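Local coordinates for transcription anti-terminator antagonist UpxZ (Bacteroides uniformis ATCC 8492, PDB 4EPZ), which probably antagonises transcription anti-termination and so regulates the synthesis of capsular polysaccharides, at residues A[108-113]-A[144-149]. Residues are numbered along the deposited sequence; the frame is centred on the assembly and turned at random. Where two conformers were deposited one is given.
Sequences LTWGYS and IEELRN
Thr109 and Leu147 meet where helix 102-115 and helix 138-152 of this all-helical fold run nearly parallel, their local axes 9.7 Å apart and inclined by 16°. Threonine is short enough for its methyl to rest against the backbone of the partner helix: CG2, anti to the backbone N, touches Leu147 CA at 3.7 Å and lies 3.8 Å from Leu147 CB. OG1, beside that N, hydrogen-bonds the carbonyl of Met105, one turn earlier, so the hydroxyl is satisfied within its own helix and the methyl serves the interface.

Leu147 is long enough to go on from the Thr109 methyl to the ring of Tyr112. With CG anti to its backbone N (chi1 178°), it crosses the Tyr112 side chain at about a right angle and sets CD1 3.8 Å from Tyr112 CD2. His125 of helix 118-129 also touches this leucine.

On the other flank the junction turns polar. Trp110 offers helix 56-72 an apolar indole, its plane 62° from the Glu146 carboxylate. Glu146 OE2 is hydrogen-bonded to Tyr21 OH. Trp110 NE1 and Glu146 OE1, 4.1 Å apart, are bridged by a water in the indole plane, which accepts from NE1 at 2.8 Å and donates to OE1 at a short 2.5 Å.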
# COMPACT_ATOMS: atom_id res chain seq x y z
N LEU A 108 -1.50 -2.94 7.01
CA LEU A 108 -0.50 -3.77 7.71
C LEU A 108 0.48 -4.37 6.73
O LEU A 108 1.68 -4.37 7.01
CB LEU A 108 -1.14 -4.90 8.52
CG LEU A 108 -1.98 -4.51 9.75
CD1 LEU A 108 -2.93 -5.66 10.09
CD2 LEU A 108 -1.04 -4.20 10.96
N THR A 109 -0.01 -4.84 5.55
CA THR A 109 0.84 -5.51 4.58
C THR A 109 1.79 -4.50 3.93
O THR A 109 3.00 -4.74 3.85
CB THR A 109 -0.03 -6.27 3.57
OG1 THR A 109 -0.80 -7.20 4.30
CG2 THR A 109 0.82 -6.98 2.52
N TRP A 110 1.25 -3.40 3.41
CA TRP A 110 2.09 -2.35 2.80
C TRP A 110 3.04 -1.73 3.82
O TRP A 110 4.20 -1.46 3.48
CB TRP A 110 1.22 -1.28 2.15
CG TRP A 110 0.76 -1.73 0.81
CD1 TRP A 110 -0.44 -2.30 0.50
CD2 TRP A 110 1.59 -1.88 -0.35
NE1 TRP A 110 -0.45 -2.68 -0.82
CE2 TRP A 110 0.79 -2.45 -1.37
CE3 TRP A 110 2.91 -1.50 -0.67
CZ2 TRP A 110 1.27 -2.68 -2.66
CZ3 TRP A 110 3.38 -1.73 -1.96
CH2 TRP A 110 2.58 -2.34 -2.92
N GLY A 111 2.58 -1.52 5.05
CA GLY A 111 3.44 -0.97 6.10
C GLY A 111 4.58 -1.93 6.43
O GLY A 111 5.75 -1.52 6.52
N TYR A 112 4.28 -3.23 6.49
CA TYR A 112 5.34 -4.24 6.70
C TYR A 112 6.35 -4.21 5.53
O TYR A 112 7.56 -4.33 5.75
CB TYR A 112 4.70 -5.65 6.81
CG TYR A 112 5.71 -6.78 6.77
CD1 TYR A 112 6.49 -7.08 7.88
CD2 TYR A 112 5.86 -7.56 5.62
CE1 TYR A 112 7.42 -8.13 7.84
CE2 TYR A 112 6.82 -8.57 5.56
CZ TYR A 112 7.57 -8.87 6.68
OH TYR A 112 8.46 -9.91 6.64
N SER A 113 5.87 -4.07 4.28
CA SER A 113 6.80 -4.09 3.15
C SER A 113 7.85 -2.98 3.21
O SER A 113 8.94 -3.12 2.64
CB SER A 113 6.04 -3.95 1.85
OG SER A 113 5.66 -2.60 1.58
N ILE A 144 -3.04 -11.78 0.70
CA ILE A 144 -2.26 -12.89 1.29
C ILE A 144 -0.99 -13.17 0.42
O ILE A 144 0.12 -13.32 0.96
CB ILE A 144 -3.15 -14.14 1.42
CG1 ILE A 144 -4.18 -13.97 2.55
CG2 ILE A 144 -2.28 -15.41 1.67
CD1 ILE A 144 -5.29 -15.04 2.43
N GLU A 145 -1.18 -13.18 -0.91
CA GLU A 145 -0.11 -13.41 -1.87
C GLU A 145 0.92 -12.28 -1.76
O GLU A 145 2.13 -12.54 -1.71
CB GLU A 145 -0.70 -13.52 -3.29
CG GLU A 145 0.30 -13.93 -4.36
CD GLU A 145 -0.26 -13.93 -5.78
OE1 GLU A 145 -1.50 -14.08 -5.94
OE2 GLU A 145 0.54 -13.77 -6.73
N GLU A 146 0.45 -11.03 -1.69
CA GLU A 146 1.34 -9.86 -1.59
C GLU A 146 2.20 -9.92 -0.32
O GLU A 146 3.43 -9.73 -0.38
CB GLU A 146 0.53 -8.56 -1.65
CG GLU A 146 0.04 -8.28 -3.07
CD GLU A 146 -1.04 -7.23 -3.24
OE1 GLU A 146 -1.17 -6.37 -2.33
OE2 GLU A 146 -1.73 -7.23 -4.28
N LEU A 147 1.56 -10.22 0.82
CA LEU A 147 2.25 -10.36 2.10
C LEU A 147 3.31 -11.46 2.02
O LEU A 147 4.46 -11.23 2.42
CB LEU A 147 1.28 -10.68 3.23
CG LEU A 147 1.93 -10.90 4.62
CD1 LEU A 147 2.76 -9.67 5.07
CD2 LEU A 147 0.86 -11.30 5.65
N ARG A 148 2.94 -12.64 1.48
CA ARG A 148 3.90 -13.73 1.36
C ARG A 148 5.10 -13.32 0.50
O ARG A 148 6.24 -13.62 0.87
CB ARG A 148 3.24 -14.98 0.80
CG ARG A 148 4.16 -16.22 0.91
CD ARG A 148 3.65 -17.42 0.17
NE ARG A 148 3.51 -17.17 -1.27
CZ ARG A 148 2.34 -16.99 -1.88
NH1 ARG A 148 1.20 -17.03 -1.18
NH2 ARG A 148 2.29 -16.76 -3.18
N ASN A 149 4.87 -12.59 -0.62
CA ASN A 149 5.95 -12.16 -1.50
C ASN A 149 6.88 -11.17 -0.76
O ASN A 149 8.09 -11.27 -0.91
CB ASN A 149 5.40 -11.57 -2.78
CG ASN A 149 4.92 -12.63 -3.76
OD1 ASN A 149 5.49 -13.72 -3.87
ND2 ASN A 149 3.89 -12.33 -4.53
O HOH W 1 -2.16 -4.12 -2.58